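Local coordinates for ORF115 (WSSV285) (Wsv230) (Shrimp white spot syndrome virus, PDB 2ZUG), which acts as a dimeric viral DNA mimic that binds histones and disrupts nucleosome assembly, at residues D28-V33 / V45-G50; D9-G14 / D40-V45. All coordinates share one frame; numbering follows the deposited sequence.

Interaction 1: residues D28-V33 / V45-G50; sequences DTVEAV and VCLKQG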
ATOM      1  N   ASP A  28       9.104  11.206  11.021  1.00 60.32           N
ATOM      2  CA  ASP A  28       8.589  12.268  10.152  1.00 60.19           C
ATOM      3  C   ASP A  28       8.770  11.961   8.664  1.00 60.59           C
ATOM      4  O   ASP A  28       8.287  12.701   7.803  1.00 60.38           O
ATOM      5  CB  ASP A  28       9.263  13.610  10.497  1.00 59.33           C
ATOM      6  CG  ASP A  28      10.786  13.613  10.227  1.00 60.64           C
ATOM      7  OD1 ASP A  28      11.331  12.681   9.563  1.00 60.00           O
ATOM      8  OD2 ASP A  28      11.452  14.574  10.687  1.00 61.06           O
ATOM      9  N   THR A  29       9.483  10.886   8.361  1.00 59.40           N
ATOM     10  CA  THR A  29       9.663  10.531   6.980  1.00 59.94           C
ATOM     11  C   THR A  29       8.510   9.615   6.544  1.00 61.55           C
ATOM     12  O   THR A  29       8.186   9.521   5.361  1.00 61.73           O
ATOM     13  CB  THR A  29      10.958   9.802   6.773  1.00 60.58           C
ATOM     14  OG1 THR A  29      11.114   8.812   7.804  1.00 62.08           O
ATOM     15  CG2 THR A  29      12.113  10.774   6.760  1.00 59.17           C
ATOM     16  N   VAL A  30       7.893   8.931   7.500  1.00 61.01           N
ATOM     17  CA  VAL A  30       6.779   8.053   7.192  1.00 59.07           C
ATOM     18  C   VAL A  30       5.517   8.863   6.996  1.00 60.32           C
ATOM     19  O   VAL A  30       5.186   9.713   7.812  1.00 60.18           O
ATOM     20  CB  VAL A  30       6.546   7.082   8.319  1.00 57.27           C
ATOM     21  CG1 VAL A  30       5.244   6.328   8.108  1.00 55.58           C
ATOM     22  CG2 VAL A  30       7.697   6.160   8.397  1.00 54.95           C
ATOM     23  N   GLU A  31       4.791   8.573   5.927  1.00 61.63           N
ATOM     24  CA  GLU A  31       3.573   9.300   5.641  1.00 62.66           C
ATOM     25  C   GLU A  31       2.355   8.582   6.167  1.00 61.60           C
ATOM     26  O   GLU A  31       1.468   9.187   6.765  1.00 60.42           O
ATOM     27  CB  GLU A  31       3.455   9.490   4.159  1.00 66.36           C
ATOM     28  CG  GLU A  31       2.462  10.530   3.787  1.00 73.26           C
ATOM     29  CD  GLU A  31       2.223  10.539   2.286  1.00 78.65           C
ATOM     30  OE1 GLU A  31       3.229  10.527   1.504  1.00 79.97           O
ATOM     31  OE2 GLU A  31       1.020  10.549   1.894  1.00 81.76           O
ATOM     32  N   ALA A  32       2.298   7.283   5.939  1.00 61.78           N
ATOM     33  CA  ALA A  32       1.172   6.513   6.446  1.00 62.57           C
ATOM     34  C   ALA A  32       1.581   5.075   6.641  1.00 62.94           C
ATOM     35  O   ALA A  32       2.633   4.628   6.165  1.00 62.63           O
ATOM     36  CB  ALA A  32      -0.018   6.594   5.499  1.00 62.37           C
ATOM     37  N   VAL A  33       0.723   4.342   7.323  1.00 63.73           N
ATOM     38  CA  VAL A  33       0.994   2.949   7.606  1.00 65.36           C
ATOM     39  C   VAL A  33      -0.326   2.189   7.476  1.00 66.74           C
ATOM     40  O   VAL A  33      -1.378   2.748   7.786  1.00 68.26           O
ATOM     41  CB  VAL A  33       1.622   2.877   9.009  1.00 64.37           C
ATOM     42  CG1 VAL A  33       1.022   1.788   9.821  1.00 64.26           C
ATOM     43  CG2 VAL A  33       3.119   2.690   8.859  1.00 64.05           C
ATOM     44  N   VAL A  45       4.290   0.359   4.848  1.00 65.42           N
ATOM     45  CA  VAL A  45       4.801   1.634   5.292  1.00 63.42           C
ATOM     46  C   VAL A  45       5.054   2.437   4.030  1.00 63.15           C
ATOM     47  O   VAL A  45       5.919   2.090   3.216  1.00 62.03           O
ATOM     48  CB  VAL A  45       6.120   1.461   6.073  1.00 62.67           C
ATOM     49  CG1 VAL A  45       6.682   2.823   6.482  1.00 59.97           C
ATOM     50  CG2 VAL A  45       5.874   0.589   7.274  1.00 60.59           C
ATOM     51  N   CYS A  46       4.279   3.501   3.864  1.00 63.73           N
ATOM     52  CA  CYS A  46       4.418   4.364   2.693  1.00 64.74           C
ATOM     53  C   CYS A  46       5.111   5.674   3.194  1.00 64.33           C
ATOM     54  O   CYS A  46       4.679   6.285   4.175  1.00 63.25           O
ATOM     55  CB  CYS A  46       3.006   4.607   2.024  1.00 64.77           C
ATOM     56  SG  CYS A  46       1.635   3.253   2.196  1.00 64.97           S
ATOM     57  N   LEU A  47       6.200   6.064   2.531  1.00 64.52           N
ATOM     58  CA  LEU A  47       6.990   7.259   2.874  1.00 66.56           C
ATOM     59  C   LEU A  47       6.546   8.610   2.287  1.00 68.57           C
ATOM     60  O   LEU A  47       5.965   8.662   1.214  1.00 70.79           O
ATOM     61  CB  LEU A  47       8.433   7.051   2.431  1.00 64.00           C
ATOM     62  CG  LEU A  47       9.011   5.705   2.835  1.00 64.57           C
ATOM     63  CD1 LEU A  47      10.420   5.523   2.288  1.00 63.72           C
ATOM     64  CD2 LEU A  47       9.012   5.634   4.344  1.00 64.98           C
ATOM     65  N   LYS A  48       6.835   9.711   2.982  1.00 69.90           N
ATOM     66  CA  LYS A  48       6.514  11.038   2.462  1.00 70.48           C
ATOM     67  C   LYS A  48       7.387  11.247   1.210  1.00 72.31           C
ATOM     68  O   LYS A  48       8.521  10.754   1.131  1.00 71.55           O
ATOM     69  CB  LYS A  48       6.838  12.130   3.494  1.00 68.76           C
ATOM     70  CG  LYS A  48       5.790  12.321   4.591  1.00 69.19           C
ATOM     71  CD  LYS A  48       6.234  13.327   5.681  1.00 69.48           C
ATOM     72  CE  LYS A  48       5.197  13.425   6.824  1.00 71.00           C
ATOM     73  NZ  LYS A  48       5.649  13.993   8.174  1.00 72.19           N
ATOM     74  N   GLN A  49       6.856  11.979   0.235  1.00 75.37           N
ATOM     75  CA  GLN A  49       7.579  12.252  -1.005  1.00 78.66           C
ATOM     76  C   GLN A  49       8.951  12.884  -0.784  1.00 78.98           C
ATOM     77  O   GLN A  49       9.115  13.800   0.022  1.00 79.70           O
ATOM     78  CB  GLN A  49       6.756  13.173  -1.886  1.00 82.01           C
ATOM     79  CG  GLN A  49       7.410  13.475  -3.244  1.00 88.13           C
ATOM     80  CD  GLN A  49       6.811  14.728  -3.911  1.00 90.75           C
ATOM     81  OE1 GLN A  49       7.028  15.863  -3.447  1.00 91.52           O
ATOM     82  NE2 GLN A  49       6.043  14.524  -4.991  1.00 92.12           N
ATOM     83  N   GLY A  50       9.947  12.405  -1.516  1.00 79.27           N
ATOM     84  CA  GLY A  50      11.283  12.953  -1.354  1.00 77.58           C
ATOM     85  C   GLY A  50      12.017  12.376  -0.156  1.00 77.12           C
ATOM     86  O   GLY A  50      13.233  12.140  -0.210  1.00 77.60           O
TER

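Interaction 2: residues D9-G14 / D40-V45; sequences DFLLVG and DRVYMV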
ATOM      1  N   ASP A   9       8.957   2.673  -0.360  1.00 72.01           N
ATOM      2  CA  ASP A   9       7.970   2.166   0.580  1.00 69.96           C
ATOM      3  C   ASP A   9       8.373   0.733   0.916  1.00 67.94           C
ATOM      4  O   ASP A   9       9.225   0.154   0.251  1.00 67.01           O
ATOM      5  CB  ASP A   9       6.572   2.213  -0.029  1.00 69.87           C
ATOM      6  CG  ASP A   9       6.148   3.622  -0.395  1.00 71.08           C
ATOM      7  OD1 ASP A   9       6.374   4.549   0.405  1.00 72.08           O
ATOM      8  OD2 ASP A   9       5.576   3.810  -1.483  1.00 72.07           O
ATOM      9  N   PHE A  10       7.785   0.148   1.944  1.00 65.88           N
ATOM     10  CA  PHE A  10       8.216  -1.190   2.284  1.00 65.72           C
ATOM     11  C   PHE A  10       7.263  -1.805   3.280  1.00 65.16           C
ATOM     12  O   PHE A  10       6.284  -1.180   3.661  1.00 64.24           O
ATOM     13  CB  PHE A  10       9.631  -1.117   2.864  1.00 65.79           C
ATOM     14  CG  PHE A  10       9.710  -0.332   4.171  1.00 66.58           C
ATOM     15  CD1 PHE A  10       9.261  -0.892   5.365  1.00 65.87           C
ATOM     16  CD2 PHE A  10      10.193   0.982   4.190  1.00 66.51           C
ATOM     17  CE1 PHE A  10       9.288  -0.162   6.541  1.00 67.06           C
ATOM     18  CE2 PHE A  10      10.223   1.729   5.377  1.00 66.23           C
ATOM     19  CZ  PHE A  10       9.774   1.158   6.546  1.00 67.33           C
ATOM     20  N   LEU A  11       7.568  -3.019   3.722  1.00 65.22           N
ATOM     21  CA  LEU A  11       6.687  -3.683   4.663  1.00 66.38           C
ATOM     22  C   LEU A  11       7.356  -4.071   5.968  1.00 66.52           C
ATOM     23  O   LEU A  11       8.566  -4.249   6.037  1.00 66.26           O
ATOM     24  CB  LEU A  11       6.108  -4.955   4.038  1.00 67.41           C
ATOM     25  CG  LEU A  11       5.530  -4.916   2.625  1.00 67.89           C
ATOM     26  CD1 LEU A  11       5.296  -6.344   2.181  1.00 66.48           C
ATOM     27  CD2 LEU A  11       4.251  -4.079   2.588  1.00 67.38           C
ATOM     28  N   LEU A  12       6.524  -4.207   6.992  1.00 66.46           N
ATOM     29  CA  LEU A  12       6.943  -4.623   8.316  1.00 67.12           C
ATOM     30  C   LEU A  12       6.245  -5.954   8.548  1.00 68.93           C
ATOM     31  O   LEU A  12       5.021  -6.028   8.548  1.00 69.89           O
ATOM     32  CB  LEU A  12       6.456  -3.658   9.396  1.00 65.48           C
ATOM     33  CG  LEU A  12       7.098  -2.288   9.537  1.00 63.41           C
ATOM     34  CD1 LEU A  12       6.525  -1.637  10.747  1.00 61.54           C
ATOM     35  CD2 LEU A  12       8.583  -2.399   9.653  1.00 61.84           C
ATOM     36  N   VAL A  13       7.014  -7.008   8.764  1.00 70.24           N
ATOM     37  CA  VAL A  13       6.411  -8.302   8.987  1.00 70.34           C
ATOM     38  C   VAL A  13       6.839  -8.795  10.336  1.00 70.18           C
ATOM     39  O   VAL A  13       8.030  -8.906  10.584  1.00 69.90           O
ATOM     40  CB  VAL A  13       6.882  -9.305   7.942  1.00 71.34           C
ATOM     41  CG1 VAL A  13       5.867 -10.420   7.846  1.00 72.18           C
ATOM     42  CG2 VAL A  13       7.102  -8.607   6.584  1.00 71.07           C
ATOM     43  N   GLY A  14       5.880  -9.095  11.202  1.00 70.62           N
ATOM     44  CA  GLY A  14       6.255  -9.575  12.513  1.00 72.41           C
ATOM     45  C   GLY A  14       5.119 -10.279  13.204  1.00 74.17           C
ATOM     46  O   GLY A  14       3.969 -10.122  12.803  1.00 74.14           O
ATOM     47  N   ASP A  40      -2.331 -10.506   8.875  1.00 74.05           N
ATOM     48  CA  ASP A  40      -2.144  -9.748  10.115  1.00 75.64           C
ATOM     49  C   ASP A  40      -0.701  -9.421  10.518  1.00 75.45           C
ATOM     50  O   ASP A  40      -0.438  -8.451  11.237  1.00 74.71           O
ATOM     51  CB  ASP A  40      -2.835 -10.480  11.262  1.00 76.77           C
ATOM     52  CG  ASP A  40      -4.304 -10.109  11.356  1.00 80.34           C
ATOM     53  OD1 ASP A  40      -4.726  -9.330  10.459  1.00 81.36           O
ATOM     54  OD2 ASP A  40      -5.029 -10.569  12.297  1.00 82.14           O
ATOM     55  N   ARG A  41       0.232 -10.230  10.047  1.00 75.03           N
ATOM     56  CA  ARG A  41       1.618 -10.007  10.371  1.00 74.71           C
ATOM     57  C   ARG A  41       2.255  -8.995   9.447  1.00 72.86           C
ATOM     58  O   ARG A  41       3.478  -8.760   9.538  1.00 72.62           O
ATOM     59  CB  ARG A  41       2.370 -11.330  10.310  1.00 77.56           C
ATOM     60  CG  ARG A  41       1.826 -12.363  11.301  1.00 80.83           C
ATOM     61  CD  ARG A  41       2.452 -13.704  11.039  1.00 84.03           C
ATOM     62  NE  ARG A  41       2.145 -14.131   9.674  1.00 86.86           N
ATOM     63  CZ  ARG A  41       2.685 -15.189   9.071  1.00 88.23           C
ATOM     64  NH1 ARG A  41       3.577 -15.952   9.704  1.00 89.34           N
ATOM     65  NH2 ARG A  41       2.329 -15.483   7.828  1.00 88.77           N
ATOM     66  N   VAL A  42       1.435  -8.396   8.571  1.00 70.05           N
ATOM     67  CA  VAL A  42       1.933  -7.394   7.621  1.00 67.52           C
ATOM     68  C   VAL A  42       1.383  -5.971   7.730  1.00 66.09           C
ATOM     69  O   VAL A  42       0.206  -5.751   7.980  1.00 65.94           O
ATOM     70  CB  VAL A  42       1.744  -7.845   6.154  1.00 66.31           C
ATOM     71  CG1 VAL A  42       2.303  -6.792   5.183  1.00 64.48           C
ATOM     72  CG2 VAL A  42       2.466  -9.140   5.930  1.00 66.13           C
ATOM     73  N   TYR A  43       2.286  -5.015   7.548  1.00 64.61           N
ATOM     74  CA  TYR A  43       1.984  -3.596   7.541  1.00 62.33           C
ATOM     75  C   TYR A  43       2.774  -2.944   6.425  1.00 63.68           C
ATOM     76  O   TYR A  43       3.983  -3.181   6.246  1.00 61.73           O
ATOM     77  CB  TYR A  43       2.375  -2.934   8.833  1.00 59.25           C
ATOM     78  CG  TYR A  43       1.295  -2.918   9.841  1.00 56.82           C
ATOM     79  CD1 TYR A  43       0.932  -4.074  10.523  1.00 57.26           C
ATOM     80  CD2 TYR A  43       0.653  -1.736  10.154  1.00 55.85           C
ATOM     81  CE1 TYR A  43      -0.056  -4.044  11.514  1.00 56.63           C
ATOM     82  CE2 TYR A  43      -0.332  -1.688  11.133  1.00 55.99           C
ATOM     83  CZ  TYR A  43      -0.675  -2.841  11.806  1.00 56.77           C
ATOM     84  OH  TYR A  43      -1.635  -2.766  12.778  1.00 59.02           O
HETATM   85  N   MSE A  44       2.072  -2.127   5.656  1.00 66.49           N
HETATM   86  CA  MSE A  44       2.706  -1.417   4.582  1.00 68.69           C
HETATM   87  C   MSE A  44       3.080  -0.074   5.178  1.00 67.96           C
HETATM   88  O   MSE A  44       2.297   0.543   5.942  1.00 67.52           O
HETATM   89  CB  MSE A  44       1.732  -1.200   3.451  1.00 75.14           C
HETATM   90  CG  MSE A  44       1.025  -2.465   2.977  1.00 84.74           C
HETATM   91 SE   MSE A  44      -0.768  -2.082   2.200  1.00 97.87          SE
HETATM   92  CE  MSE A  44      -0.210  -1.023   0.585  1.00 91.02           C
ATOM     93  N   VAL A  45       4.290   0.359   4.848  1.00 65.42           N
ATOM     94  CA  VAL A  45       4.801   1.634   5.292  1.00 63.42           C
ATOM     95  C   VAL A  45       5.054   2.437   4.030  1.00 63.15           C
ATOM     96  O   VAL A  45       5.919   2.090   3.216  1.00 62.03           O
ATOM     97  CB  VAL A  45       6.120   1.461   6.073  1.00 62.67           C
ATOM     98  CG1 VAL A  45       6.682   2.823   6.482  1.00 59.97           C
ATOM     99  CG2 VAL A  45       5.874   0.589   7.274  1.00 60.59           C
TER

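Interaction 1: residues D28-V33 / V45-G50
A classic beta bulge interrupts the antiparallel hairpin of strands 30-35 and 42-47, with Glu31 and Ala32 together facing Cys46. Both of their amides converge on one carbonyl: Cys46 O takes Glu31 N at 2.9 Å and Ala32 N at 3.1 Å. Cys46 N returns a bond to Ala32 O, so Ala32 and Cys46 pair as a hydrogen-bonded couple within the bulge, flanked by the non-hydrogen-bonded pair Val33 and Val45. Beyond the bulge, Lys48 N points almost straight (175°) at Thr29 O, 2.7 Å away.

The Lys48 side chain then carries the contact past the end of the strand. With CG beside its own backbone N (chi1 -80°) and the rest extended, it runs past Thr29 O and Glu31 CB until NZ meets Asp28 O at 3.0 Å, approaching tilted from the carbonyl plane. On the way its CG passes 3.7 Å from Glu31 CB.

On the inner face, Val45 presents one methyl to each neighbour across the hairpin: CG1 lies 4.0 Å from Val30 CG2, while CG2 lies 3.8 Å from Val33 CG2, the Val33 and Val45 side chains lying side by side. Met24 of helix 20-25 covers these three valines, Phe53 of strand 53-55 packs on Val30 and Leu47, and on the other face Arg34 of the second subunit packs on Cys46.

Interaction 2: residues D9-G14 / D40-V45
The Phe10 ring lies with one face against Val45, whose CB sits 3.8 Å from the ring centroid and 22° off the normal, a CH-pi contact displaced toward the rim. Both methyls of Val45 lie over the same face, near its CZ/CE1 rim, CG1 reaching CZ of Phe10 at 3.5 Å and CG2 reaching its CE1 at 3.6 Å. In the ring plane, at the edge, stands Leu12 CD2. Phe10 CG lies between its own N and carbonyl carbon (chi1 64°), which turns the ring alongside Val45, while Leu12 CG closes in on Val45 CG2 at 3.9 Å. Phe53 and Met24 add to this apolar cluster.

The opposite face of the sheet carries Leu11, Val13, Val42 and Met44, a selenomethionine here. Leu11 CD2 rests 3.6 Å from Met44 CG, the two side chains running alongside each other, and Val13 and Val42 meet through their methyls. This face enters the dimer: Met44 packs on Met44 of the second subunit, and Leu11 on its Pro79.

Paired backbone bonds tie Phe10 to Val45 and Leu12 to Tyr43, and Gly14 N adds a bond to Arg41 O at 2.9 Å. Between them the CA-H group of Leu11 approaches Tyr43 O and that of Val13 approaches Arg41 O. Regular alternation of hydrogen-bonded and non-hydrogen-bonded pairs is the signature of an antiparallel sheet, and here it joins the two central strands of the four-stranded sheet.

How the interactions relate
Interactions 1 and 2 lie on opposite edges of strand 42-47, their centres about 13 Å apart. Strand 42-47 has strand 30-35 on one side and 10-13 on the other; interaction 1 samples its later part, interaction 2 its earlier part, and Val45 belongs to both. Along the chain the segments alternate, 9-14, 28-33, 40-45, 45-50; strand 10-13, earliest of the sheet's four, sits beside the hairpin, between 42-47 and 72-74. Asp9 links the two directly: its OD1 probably accepts a hydrogen bond from Leu47 N, while its OD2 forms a salt bridge with Arg34 of the second subunit. Tyr43 packs on Val33 nearby. Both contacts touch the second subunit, so this part of the sheet lies at the dimer interface.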